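Local coordinates for protein 4-phosphoerythronate dehydrogenase (Lactobacillus jensenii, PDB 4PRK) that probably catalyses the NAD-dependent interconversion of pyruvate and D-lactate, as a member of the D-isomer-specific 2-hydroxyacid dehydrogenases, at residues A107-T112 / I291-S296; Y116-I121 / D227-N232; D200-H205 / A222-D227; A242-A247 / A254-D259; A247-E252 / Y281-A286. One frame throughout, in Å; residues are numbered along the deposited sequence.

Overall arrangement
All five contacts belong to the Rossmann-type half of the chain and are built around its parallel sheet, in which strands 201-204, 229-232, 255-258 and 290-292 are successive neighbours. Contacts 1 and 2, with centres about 12 Å apart, place helix 103-118 on one face; contacts 3, 4 and 5 lie with helices 218-223, 241-250 and 279-285 on the opposite face. Contacts 4 and 5 share helix 241-250 and have centres about 6 Å apart. Contact 1 joins the most distant parts of the chain and its span encloses the other four, while contact 3 falls within the span of contact 2. Contacts 1, 2 and 5 also reach the second subunit, linking the sheet to the oligomer.

Contact 1 (A107-T112 / I291-S296); sequences AEMAVT and IVTPHS
Met109 of helix 103-118 meets Thr293 and Ser296 just beyond strand 290-292, an outer strand of the Rossmann-type parallel sheet, and this helix thereby covers the C-terminal end of that strand. Three buried residues carry the contact, and no hydrogen bond spans it.

The van der Waals part rests on one methyl. Met109 sends CG anti to its own amide nitrogen (chi1 175°) and then bends at chi2 (64°), which brings CE to 3.8 Å from Thr293 CG2; the two side chains reach each other tip to tip. The same CE lies 3.8 Å from Thr293 OG1, showing that it rests between both branches of the threonine.

Thr293 turns its polar group to Asp259 instead. Asp259 OD1 takes Thr293 OG1 and also Ser296 N, bracketing the inverse gamma turn centred on Pro294 from its first residue to the one after it. Within the helix, Thr112 OG1 donates to Glu108 O at 2.7 Å, approaching from the opposite face of that carbonyl to Thr112 N. Phe124 of the second subunit packs against Ser296. The serine hydroxyl is buried without any modelled hydrogen-bond partner, and its OG lies 3.6 Å from Met109 CE.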
# COMPACT_ATOMS: atom_id res chain seq x y z
N ALA A 107 15.44 5.76 3.54
CA ALA A 107 14.80 5.10 2.43
C ALA A 107 14.09 6.13 1.56
O ALA A 107 14.11 6.07 0.34
CB ALA A 107 13.82 4.10 2.95
N GLU A 108 13.52 7.14 2.20
CA GLU A 108 12.75 8.15 1.47
C GLU A 108 13.64 9.06 0.65
O GLU A 108 13.26 9.57 -0.43
CB GLU A 108 11.85 8.95 2.44
CG GLU A 108 10.63 8.17 2.90
CD GLU A 108 9.70 8.90 3.87
OE1 GLU A 108 9.79 10.15 4.02
OE2 GLU A 108 8.81 8.22 4.44
N MET A 109 14.85 9.25 1.11
CA MET A 109 15.82 10.07 0.36
C MET A 109 16.20 9.26 -0.91
O MET A 109 16.19 9.76 -2.04
CB MET A 109 17.06 10.43 1.22
CG MET A 109 18.15 11.17 0.46
SD MET A 109 17.61 12.80 -0.12
CE MET A 109 18.76 13.81 0.79
N ALA A 110 16.45 7.98 -0.73
CA ALA A 110 16.75 7.13 -1.85
C ALA A 110 15.63 7.14 -2.89
O ALA A 110 15.87 7.30 -4.06
CB ALA A 110 16.98 5.74 -1.35
N VAL A 111 14.39 6.95 -2.44
CA VAL A 111 13.25 6.90 -3.35
C VAL A 111 13.11 8.24 -4.06
O VAL A 111 12.91 8.29 -5.28
CB VAL A 111 11.95 6.61 -2.59
CG1 VAL A 111 10.71 6.94 -3.40
CG2 VAL A 111 11.94 5.20 -2.13
N THR A 112 13.13 9.31 -3.27
CA THR A 112 12.99 10.66 -3.80
C THR A 112 14.01 10.91 -4.90
O THR A 112 13.67 11.41 -6.01
CB THR A 112 13.24 11.69 -2.67
OG1 THR A 112 12.16 11.65 -1.77
CG2 THR A 112 13.34 13.05 -3.17
N ILE A 291 22.37 13.47 -8.85
CA ILE A 291 22.16 14.23 -7.64
C ILE A 291 23.26 13.89 -6.67
O ILE A 291 23.58 12.73 -6.52
CB ILE A 291 20.81 13.88 -6.97
CG1 ILE A 291 19.65 14.52 -7.69
CG2 ILE A 291 20.74 14.38 -5.54
CD1 ILE A 291 18.30 14.02 -7.17
N VAL A 292 23.83 14.89 -6.00
CA VAL A 292 24.65 14.61 -4.82
C VAL A 292 24.16 15.43 -3.67
O VAL A 292 23.95 16.60 -3.83
CB VAL A 292 26.16 14.88 -5.02
CG1 VAL A 292 26.97 14.39 -3.78
CG2 VAL A 292 26.67 14.25 -6.32
N THR A 293 23.97 14.78 -2.52
CA THR A 293 23.63 15.40 -1.28
C THR A 293 24.70 15.07 -0.26
O THR A 293 25.36 14.03 -0.36
CB THR A 293 22.25 14.91 -0.75
OG1 THR A 293 22.14 13.49 -0.89
CG2 THR A 293 21.11 15.61 -1.53
N PRO A 294 24.88 15.95 0.73
CA PRO A 294 25.95 15.81 1.70
C PRO A 294 25.62 14.91 2.86
O PRO A 294 25.49 15.40 3.97
CB PRO A 294 26.14 17.25 2.20
CG PRO A 294 24.84 17.91 1.99
CD PRO A 294 24.05 17.12 1.01
N HIS A 295 25.47 13.62 2.58
CA HIS A 295 25.15 12.62 3.59
C HIS A 295 24.02 13.13 4.48
O HIS A 295 24.07 13.02 5.71
CB HIS A 295 26.41 12.21 4.41
CG HIS A 295 26.53 10.72 4.62
ND1 HIS A 295 25.53 9.96 5.19
CD2 HIS A 295 27.52 9.85 4.31
CE1 HIS A 295 25.89 8.68 5.21
NE2 HIS A 295 27.10 8.59 4.69
N SER A 296 22.96 13.64 3.87
CA SER A 296 21.86 14.11 4.63
C SER A 296 20.62 13.18 4.53
O SER A 296 19.47 13.61 4.87
CB SER A 296 21.54 15.54 4.17
OG SER A 296 21.19 15.63 2.76

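Contact 2 (Y116-I121 / D227-N232); sequences YLNRKI and DAILIN
Leu117 and Asn118, in the last turn of helix 103-118, rest on Ile229 and Ile231 of strand 229-232, an interior strand of the parallel Rossmann-type sheet.

The apolar contacts come in two layers. In the first, Ile229 CD1 abuts the helix backbone, 3.6 Å from Asn118 CA and 3.8 Å from Asn118 CB, while its other branch, CG2, stands 4.2 Å from Leu117 CB. Ile229 thus touches with both arms, one under each of two consecutive helical residues. In the second, Ile231 turns twice, at chi1 (-62°) and chi2 (-64°), which carries its CD1 to within 4.4 Å of Leu117 CD1, a looser approach. Ile231 also packs on Gln113 and Ala110, one and two turns earlier in the same helix, so the two isoleucines lie beneath the part of it from Ala110 to Asn118.

No hydrogen bond crosses; the polar groups are used within the helix end or by residues outside the contact. The Asn118 amide is engaged elsewhere: ND2 donates to Asn142 O. Lys120, with positive phi (54°), forms a Schellman motif, in which Lys120 N bonds to Leu117 O at 3.0 Å and a weak bond runs from Ile121 N to Tyr116 O. Strand 229-232 spends its backbone groups on its neighbours, as with Ile229 and Ile202.

Tyr116 stacks on Tyr116 of the second subunit, placing this helix between the sheet and the subunit interface. With no polar bond crossing it, the contact rests on close packing and the burial of apolar surface.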
# COMPACT_ATOMS: atom_id res chain seq x y z
N TYR A 116 13.05 11.54 -8.90
CA TYR A 116 13.54 12.74 -9.62
C TYR A 116 14.38 12.40 -10.85
O TYR A 116 14.13 12.90 -11.96
CB TYR A 116 14.29 13.66 -8.68
CG TYR A 116 14.85 14.90 -9.30
CD1 TYR A 116 16.04 14.85 -9.94
CD2 TYR A 116 14.25 16.14 -9.13
CE1 TYR A 116 16.61 15.95 -10.51
CE2 TYR A 116 14.82 17.30 -9.66
CZ TYR A 116 16.00 17.16 -10.36
OH TYR A 116 16.65 18.17 -10.90
N LEU A 117 15.38 11.56 -10.66
CA LEU A 117 16.22 11.17 -11.78
C LEU A 117 15.48 10.40 -12.82
O LEU A 117 15.75 10.59 -13.97
CB LEU A 117 17.44 10.38 -11.32
CG LEU A 117 18.33 11.19 -10.41
CD1 LEU A 117 19.40 10.35 -9.77
CD2 LEU A 117 18.92 12.37 -11.21
N ASN A 118 14.52 9.55 -12.42
CA ASN A 118 13.64 8.82 -13.35
C ASN A 118 12.83 9.74 -14.17
O ASN A 118 12.62 9.50 -15.33
CB ASN A 118 12.71 7.84 -12.63
CG ASN A 118 11.74 7.14 -13.56
OD1 ASN A 118 12.13 6.34 -14.41
ND2 ASN A 118 10.44 7.36 -13.34
N ARG A 119 12.36 10.82 -13.57
CA ARG A 119 11.60 11.82 -14.31
C ARG A 119 12.51 12.81 -15.09
O ARG A 119 11.99 13.71 -15.83
CB ARG A 119 10.68 12.58 -13.32
CG ARG A 119 9.63 11.69 -12.63
CD ARG A 119 8.79 10.85 -13.62
NE ARG A 119 8.12 11.70 -14.61
CZ ARG A 119 6.80 11.76 -14.88
NH1 ARG A 119 5.90 11.00 -14.28
NH2 ARG A 119 6.37 12.58 -15.83
N LYS A 120 13.84 12.69 -14.90
CA LYS A 120 14.85 13.50 -15.61
C LYS A 120 14.62 14.98 -15.48
O LYS A 120 14.88 15.75 -16.43
CB LYS A 120 14.91 13.11 -17.09
CG LYS A 120 15.00 11.60 -17.29
CD LYS A 120 14.85 11.21 -18.76
CE LYS A 120 15.41 9.82 -18.98
NZ LYS A 120 15.09 9.32 -20.33
N ILE A 121 14.18 15.39 -14.30
CA ILE A 121 13.85 16.76 -14.06
C ILE A 121 15.08 17.65 -14.28
O ILE A 121 14.94 18.76 -14.79
CB ILE A 121 13.25 16.96 -12.68
CG1 ILE A 121 11.87 16.26 -12.60
CG2 ILE A 121 13.12 18.43 -12.34
CD1 ILE A 121 11.32 16.06 -11.18
N ASP A 227 19.97 2.31 -19.35
CA ASP A 227 19.09 3.37 -18.79
C ASP A 227 18.90 3.16 -17.27
O ASP A 227 17.95 3.64 -16.72
CB ASP A 227 17.75 3.48 -19.56
CG ASP A 227 17.15 2.14 -19.91
OD1 ASP A 227 17.75 1.10 -19.52
OD2 ASP A 227 16.08 2.08 -20.56
N ALA A 228 19.84 2.49 -16.61
CA ALA A 228 19.76 2.21 -15.15
C ALA A 228 20.08 3.43 -14.34
O ALA A 228 20.86 4.29 -14.75
CB ALA A 228 20.72 1.10 -14.72
N ILE A 229 19.45 3.50 -13.18
CA ILE A 229 19.64 4.59 -12.25
C ILE A 229 20.24 3.95 -11.02
O ILE A 229 19.68 2.97 -10.50
CB ILE A 229 18.29 5.22 -11.87
CG1 ILE A 229 17.58 5.79 -13.09
CG2 ILE A 229 18.45 6.29 -10.79
CD1 ILE A 229 16.19 6.36 -12.83
N LEU A 230 21.40 4.45 -10.60
CA LEU A 230 22.10 3.90 -9.48
C LEU A 230 21.90 4.84 -8.30
O LEU A 230 22.12 6.02 -8.43
CB LEU A 230 23.62 3.79 -9.76
CG LEU A 230 24.41 3.32 -8.49
CD1 LEU A 230 23.93 1.95 -8.04
CD2 LEU A 230 25.94 3.26 -8.68
N ILE A 231 21.51 4.31 -7.15
CA ILE A 231 21.33 5.13 -5.95
C ILE A 231 22.23 4.57 -4.88
O ILE A 231 22.13 3.41 -4.59
CB ILE A 231 19.88 5.06 -5.44
CG1 ILE A 231 18.88 5.61 -6.46
CG2 ILE A 231 19.76 5.81 -4.12
CD1 ILE A 231 19.01 7.07 -6.79
N ASN A 232 23.09 5.40 -4.28
CA ASN A 232 23.89 5.04 -3.09
C ASN A 232 23.68 6.02 -1.93
O ASN A 232 24.27 7.13 -1.88
CB ASN A 232 25.38 5.04 -3.39
CG ASN A 232 26.19 4.48 -2.24
OD1 ASN A 232 25.65 3.82 -1.33
ND2 ASN A 232 27.49 4.73 -2.27

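Contact 3 (D200-H205 / A222-D227); sequences DIISLH and AEMKND
Asp200 and Lys225 are joined by a salt bridge at the end of a beta-alpha-beta unit where strand 201-204 begins and helix 218-223 has just ended; the unit runs on from that helix to strand 229-232. Both residues lie in loops, one entering the first strand and the other leaving the helix.

Lys225 owes its reach to a bend at chi3 (67°); the rest of its chain is extended. Lys225 NZ arrives 2.6 Å from Asp200 OD1, on the syn side of that oxygen but 31° out of the carboxylate plane, and Lys225 CE lies 3.1 Å from Asp200 OD1. The second carboxylate oxygen, OD2, is taken by Thr148 N, so the group is gripped at both oxygens and its rotation is fixed. Asp227 OD1 is 5.0 Å from Asp200 OD1; the lysine probably eases the repulsion between these like charges.

Deeper in, Ile202 and Met224 cross obliquely. Ile202 places CG1 beside its backbone nitrogen, and CD1 at the end of that extended arm presses on the methionine, 3.5 Å from Met224 CG, which is tighter than an ordinary van der Waals contact, and 3.7 Å from Met224 SD. Met224 runs straight on beyond CG, so that three successive atoms, CG, SD and CE, pass by this one methyl. Ile216 and Ile253 flank the methionine as well.

Beside the salt bridge a water joins the two backbones without any side chain, donating to Asp200 O at 3.2 Å and to Asp227 O at 2.9 Å.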
# COMPACT_ATOMS: atom_id res chain seq x y z
N ASP A 200 15.97 -1.68 -13.19
CA ASP A 200 16.05 -0.33 -13.79
C ASP A 200 16.52 0.72 -12.80
O ASP A 200 17.00 1.78 -13.20
CB ASP A 200 14.72 0.11 -14.35
CG ASP A 200 14.11 -0.91 -15.26
OD1 ASP A 200 14.75 -1.28 -16.25
OD2 ASP A 200 12.99 -1.34 -14.97
N ILE A 201 16.32 0.44 -11.50
CA ILE A 201 16.80 1.32 -10.42
C ILE A 201 17.47 0.49 -9.36
O ILE A 201 16.86 -0.42 -8.81
CB ILE A 201 15.67 2.10 -9.73
CG1 ILE A 201 15.09 3.17 -10.66
CG2 ILE A 201 16.23 2.75 -8.49
CD1 ILE A 201 13.71 3.66 -10.29
N ILE A 202 18.73 0.77 -9.12
CA ILE A 202 19.55 -0.02 -8.18
C ILE A 202 19.82 0.82 -6.97
O ILE A 202 20.32 1.93 -7.10
CB ILE A 202 20.92 -0.38 -8.80
CG1 ILE A 202 20.67 -1.35 -9.96
CG2 ILE A 202 21.79 -1.03 -7.75
CD1 ILE A 202 21.86 -1.70 -10.82
N SER A 203 19.53 0.29 -5.81
CA SER A 203 19.81 1.01 -4.60
C SER A 203 20.62 0.16 -3.68
O SER A 203 20.29 -1.01 -3.50
CB SER A 203 18.52 1.49 -3.92
OG SER A 203 18.86 2.15 -2.71
N LEU A 204 21.67 0.78 -3.08
CA LEU A 204 22.66 0.02 -2.24
C LEU A 204 22.38 0.05 -0.74
O LEU A 204 22.16 1.11 -0.16
CB LEU A 204 24.05 0.55 -2.47
CG LEU A 204 24.46 0.68 -3.94
CD1 LEU A 204 25.87 1.26 -4.06
CD2 LEU A 204 24.36 -0.66 -4.66
N HIS A 205 22.46 -1.13 -0.10
CA HIS A 205 22.14 -1.26 1.31
C HIS A 205 23.05 -2.28 1.96
O HIS A 205 22.61 -3.10 2.73
CB HIS A 205 20.66 -1.58 1.46
CG HIS A 205 19.80 -0.52 0.86
ND1 HIS A 205 19.66 0.72 1.44
CD2 HIS A 205 19.19 -0.44 -0.34
CE1 HIS A 205 18.95 1.50 0.65
NE2 HIS A 205 18.65 0.82 -0.44
N ALA A 222 29.17 -2.28 -16.30
CA ALA A 222 29.00 -2.88 -17.61
C ALA A 222 27.82 -3.85 -17.60
O ALA A 222 27.18 -4.02 -18.61
CB ALA A 222 30.27 -3.59 -18.04
N GLU A 223 27.53 -4.49 -16.47
CA GLU A 223 26.44 -5.45 -16.38
C GLU A 223 25.05 -4.80 -16.30
O GLU A 223 24.06 -5.45 -16.58
CB GLU A 223 26.64 -6.38 -15.18
CG GLU A 223 27.82 -7.35 -15.33
CD GLU A 223 28.22 -8.07 -14.03
OE1 GLU A 223 28.95 -7.45 -13.21
OE2 GLU A 223 27.84 -9.26 -13.84
N MET A 224 24.97 -3.54 -15.87
CA MET A 224 23.68 -2.90 -15.62
C MET A 224 23.03 -2.50 -16.93
O MET A 224 23.69 -2.41 -17.98
CB MET A 224 23.88 -1.62 -14.83
CG MET A 224 24.22 -1.84 -13.38
SD MET A 224 24.74 -0.27 -12.69
CE MET A 224 25.81 -0.87 -11.40
N LYS A 225 21.73 -2.21 -16.90
CA LYS A 225 21.07 -1.73 -18.11
C LYS A 225 21.57 -0.30 -18.41
O LYS A 225 21.95 0.45 -17.48
CB LYS A 225 19.55 -1.80 -17.91
CG LYS A 225 19.14 -3.22 -17.64
CD LYS A 225 17.78 -3.35 -17.01
CE LYS A 225 16.70 -2.93 -17.93
NZ LYS A 225 15.46 -3.51 -17.34
N ASN A 226 21.60 0.09 -19.67
CA ASN A 226 22.17 1.39 -19.99
C ASN A 226 21.26 2.57 -19.58
O ASN A 226 21.72 3.70 -19.44
CB ASN A 226 22.56 1.51 -21.45
CG ASN A 226 23.62 0.48 -21.89
OD1 ASN A 226 24.57 0.08 -21.18
ND2 ASN A 226 23.46 0.07 -23.15
N ASP A 227 19.97 2.31 -19.35
CA ASP A 227 19.09 3.37 -18.79
C ASP A 227 18.90 3.16 -17.27
O ASP A 227 17.95 3.64 -16.72
CB ASP A 227 17.75 3.48 -19.56
CG ASP A 227 17.15 2.14 -19.91
OD1 ASP A 227 17.75 1.10 -19.52
OD2 ASP A 227 16.08 2.08 -20.56
O HOH W 1 15.42 3.48 -15.35

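Contact 4 (A242-A247 / A254-D259); sequences AALIEA and AAAGLD
In the beta-alpha-beta unit formed by strand 229-232, helix 241-250 and strand 255-258, Leu244 packs from the helix onto Ala256 and Leu258 of the second strand. The nearest backbones, at Leu244 and Ala256, are 8.4 Å apart between CA atoms, so the space between helix and sheet is bridged by side chains, with no hydrogen bond among them.

Leu244 is directed at the strand with CG opposite its backbone nitrogen (chi1 168°), and its two methyls divide the work. Leu244 CD1 takes the alanine, standing 4.0 Å from Ala256 CB, the methyl that is the whole of that side chain. CD2 takes the leucine two residues further on, and here the side chains meet end to end.

Ala256 and Leu258 face the helix, being two apart in the strand; Gly257 between them adds no side chain. Phe221 of helix 218-223 packs against Leu244 too, and Leu284 of helix 279-285 against Leu258, so residues from both neighbouring helices add to the packing around this pair. Leu258 offers both its methyls to the same partner atom: Leu244 CD2 is 3.5 Å from Leu258 CD1 and 3.8 Å from Leu258 CD2.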
# COMPACT_ATOMS: atom_id res chain seq x y z
N ALA A 242 35.43 6.73 -9.99
CA ALA A 242 36.01 6.84 -11.33
C ALA A 242 35.16 6.06 -12.32
O ALA A 242 34.79 6.58 -13.39
CB ALA A 242 37.46 6.28 -11.33
N ALA A 243 34.87 4.81 -11.96
CA ALA A 243 34.06 3.93 -12.85
C ALA A 243 32.66 4.46 -12.98
O ALA A 243 32.06 4.29 -14.05
CB ALA A 243 34.00 2.50 -12.33
N LEU A 244 32.14 5.10 -11.92
CA LEU A 244 30.81 5.71 -11.93
C LEU A 244 30.79 6.86 -12.96
O LEU A 244 29.93 6.91 -13.85
CB LEU A 244 30.43 6.19 -10.51
CG LEU A 244 29.20 7.11 -10.39
CD1 LEU A 244 27.99 6.44 -10.99
CD2 LEU A 244 28.85 7.53 -8.98
N ILE A 245 31.77 7.75 -12.84
CA ILE A 245 31.88 8.92 -13.70
C ILE A 245 31.99 8.53 -15.19
O ILE A 245 31.28 9.03 -16.04
CB ILE A 245 33.10 9.76 -13.25
CG1 ILE A 245 32.75 10.54 -11.99
CG2 ILE A 245 33.51 10.73 -14.32
CD1 ILE A 245 33.87 11.34 -11.39
N GLU A 246 32.88 7.59 -15.45
CA GLU A 246 33.06 7.04 -16.77
C GLU A 246 31.78 6.42 -17.33
O GLU A 246 31.39 6.64 -18.48
CB GLU A 246 34.14 5.99 -16.63
CG GLU A 246 34.59 5.41 -17.94
CD GLU A 246 35.82 4.53 -17.79
OE1 GLU A 246 36.58 4.72 -16.79
OE2 GLU A 246 36.03 3.68 -18.69
N ALA A 247 31.15 5.59 -16.53
CA ALA A 247 29.90 4.97 -16.93
C ALA A 247 28.86 6.02 -17.33
O ALA A 247 28.19 5.86 -18.34
CB ALA A 247 29.36 4.11 -15.78
N ALA A 254 22.07 5.66 -16.85
CA ALA A 254 21.32 6.87 -17.20
C ALA A 254 21.46 8.02 -16.16
O ALA A 254 21.31 9.19 -16.51
CB ALA A 254 19.86 6.54 -17.42
N ALA A 255 21.78 7.66 -14.90
CA ALA A 255 21.71 8.59 -13.79
C ALA A 255 22.23 7.98 -12.50
O ALA A 255 22.30 6.77 -12.36
CB ALA A 255 20.27 9.07 -13.58
N ALA A 256 22.52 8.85 -11.52
CA ALA A 256 23.01 8.40 -10.24
C ALA A 256 22.59 9.39 -9.20
O ALA A 256 22.64 10.58 -9.45
CB ALA A 256 24.53 8.33 -10.26
N GLY A 257 22.19 8.88 -8.04
CA GLY A 257 21.86 9.70 -6.87
C GLY A 257 22.73 9.23 -5.69
O GLY A 257 22.63 8.07 -5.23
N LEU A 258 23.61 10.12 -5.22
CA LEU A 258 24.59 9.74 -4.22
C LEU A 258 24.38 10.60 -3.03
O LEU A 258 24.39 11.81 -3.17
CB LEU A 258 26.01 9.94 -4.75
CG LEU A 258 26.25 9.42 -6.19
CD1 LEU A 258 27.54 9.93 -6.75
CD2 LEU A 258 26.27 7.92 -6.26
N ASP A 259 24.20 10.00 -1.86
CA ASP A 259 24.17 10.80 -0.61
C ASP A 259 25.52 10.68 0.09
O ASP A 259 25.71 11.25 1.16
CB ASP A 259 23.10 10.27 0.32
CG ASP A 259 22.86 11.19 1.51
OD1 ASP A 259 22.64 12.41 1.27
OD2 ASP A 259 22.88 10.69 2.67

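Contact 5 (A247-E252 / Y281-A286); sequences ALEKHE and YKKLAA
Leu248 and Leu284 touch through a single pair of methyls, Leu248 CD1 and Leu284 CD2 at 4.0 Å, with their side chains crossing at about a right angle. Next to them, toward solvent, Glu249 and Lys283 make a second crossing at a similar angle. Here the aliphatic part of the lysine does the touching: Lys283 CD is 4.1 Å from Glu249 OE2. The charged ends stop short of a direct ion pair, with Lys283 NZ 4.6 Å from Glu249 OE2. A water fills the step, donating to Glu249 OE2 at 2.9 Å and accepting from Lys283 NZ at 2.6 Å, so it links the two groups, which probably also attract each other directly.

These residues put helix 241-250 beside helix 279-285 on one face of the Rossmann-type sheet. CA atoms of Leu248 and Leu284 are 9.2 Å apart, and the leucines sit on the sheet side of this seam: Leu248 packs on Val290, Leu284 on Leu258. Ile245, one turn before Glu249, fills in against both Lys283 and Leu284.

Further out, the chain after Leu248 turns back in a Schellman motif, His251 having positive phi (64°). Glu252 N bonds to Ala247 O at 2.8 Å, and the His251 ring places one face over Leu248 O. On the far side of the other helix, Tyr281 meets Phe133 of the second subunit edge-to-face, and Ala285 O accepts from Lys125 NZ of that subunit.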
# COMPACT_ATOMS: atom_id res chain seq x y z
N ALA A 247 31.15 5.59 -16.53
CA ALA A 247 29.90 4.97 -16.93
C ALA A 247 28.86 6.02 -17.33
O ALA A 247 28.19 5.86 -18.34
CB ALA A 247 29.36 4.11 -15.78
N LEU A 248 28.74 7.10 -16.55
CA LEU A 248 27.79 8.16 -16.85
C LEU A 248 28.20 8.87 -18.11
O LEU A 248 27.37 9.12 -18.99
CB LEU A 248 27.70 9.18 -15.70
CG LEU A 248 26.90 8.71 -14.48
CD1 LEU A 248 27.40 9.36 -13.21
CD2 LEU A 248 25.42 8.96 -14.67
N GLU A 249 29.49 9.19 -18.18
CA GLU A 249 30.04 9.87 -19.37
C GLU A 249 29.81 9.05 -20.63
O GLU A 249 29.47 9.59 -21.65
CB GLU A 249 31.52 10.20 -19.23
CG GLU A 249 31.78 11.40 -18.32
CD GLU A 249 33.25 11.64 -18.10
OE1 GLU A 249 34.09 10.76 -18.43
OE2 GLU A 249 33.58 12.72 -17.57
N LYS A 250 29.91 7.73 -20.52
CA LYS A 250 29.68 6.88 -21.68
C LYS A 250 28.21 6.50 -21.85
O LYS A 250 27.88 5.87 -22.83
CB LYS A 250 30.55 5.65 -21.60
CG LYS A 250 32.04 6.00 -21.59
CD LYS A 250 32.91 4.78 -21.79
CE LYS A 250 32.53 3.66 -20.84
NZ LYS A 250 33.72 2.83 -20.49
N HIS A 251 27.34 6.93 -20.93
CA HIS A 251 25.90 6.64 -21.03
C HIS A 251 25.70 5.13 -20.92
O HIS A 251 24.86 4.53 -21.58
CB HIS A 251 25.28 7.29 -22.30
CG HIS A 251 25.61 8.76 -22.47
ND1 HIS A 251 24.78 9.78 -22.04
CD2 HIS A 251 26.68 9.38 -23.02
CE1 HIS A 251 25.32 10.96 -22.32
NE2 HIS A 251 26.48 10.75 -22.92
N GLU A 252 26.53 4.51 -20.10
CA GLU A 252 26.37 3.09 -19.79
C GLU A 252 25.42 2.93 -18.62
O GLU A 252 25.01 1.81 -18.33
CB GLU A 252 27.72 2.46 -19.46
CG GLU A 252 28.59 2.24 -20.67
CD GLU A 252 28.05 1.20 -21.60
OE1 GLU A 252 27.26 0.26 -21.21
OE2 GLU A 252 28.45 1.34 -22.77
N TYR A 281 33.97 15.06 -7.28
CA TYR A 281 32.73 15.74 -6.93
C TYR A 281 32.33 16.77 -7.98
O TYR A 281 31.19 16.77 -8.44
CB TYR A 281 32.82 16.41 -5.58
CG TYR A 281 31.60 17.23 -5.31
CD1 TYR A 281 30.43 16.62 -4.85
CD2 TYR A 281 31.57 18.59 -5.60
CE1 TYR A 281 29.28 17.36 -4.66
CE2 TYR A 281 30.43 19.35 -5.39
CZ TYR A 281 29.28 18.72 -4.92
OH TYR A 281 28.12 19.40 -4.68
N LYS A 282 33.26 17.65 -8.36
CA LYS A 282 32.96 18.72 -9.32
C LYS A 282 32.43 18.17 -10.66
O LYS A 282 31.49 18.73 -11.26
CB LYS A 282 34.20 19.61 -9.56
CG LYS A 282 34.57 20.46 -8.34
CD LYS A 282 35.81 21.30 -8.56
CE LYS A 282 36.15 22.09 -7.31
NZ LYS A 282 37.34 23.01 -7.44
N LYS A 283 32.99 17.06 -11.12
CA LYS A 283 32.45 16.40 -12.29
C LYS A 283 31.00 15.98 -12.05
O LYS A 283 30.16 16.23 -12.88
CB LYS A 283 33.26 15.18 -12.71
CG LYS A 283 34.58 15.52 -13.36
CD LYS A 283 35.09 14.35 -14.16
CE LYS A 283 36.30 14.74 -14.98
NZ LYS A 283 37.30 13.64 -15.02
N LEU A 284 30.72 15.38 -10.89
CA LEU A 284 29.37 14.81 -10.65
C LEU A 284 28.31 15.91 -10.57
O LEU A 284 27.27 15.84 -11.21
CB LEU A 284 29.40 13.90 -9.42
CG LEU A 284 30.16 12.59 -9.68
CD1 LEU A 284 30.46 11.82 -8.40
CD2 LEU A 284 29.41 11.67 -10.63
N ALA A 285 28.67 16.96 -9.86
CA ALA A 285 27.82 18.09 -9.57
C ALA A 285 27.46 18.82 -10.83
O ALA A 285 26.42 19.48 -10.88
CB ALA A 285 28.53 19.03 -8.62
N ALA A 286 28.27 18.68 -11.86
CA ALA A 286 28.01 19.35 -13.16
C ALA A 286 27.08 18.57 -14.05
O ALA A 286 26.62 19.09 -15.05
CB ALA A 286 29.34 19.59 -13.89
O HOH W 2 36.41 12.66 -17.20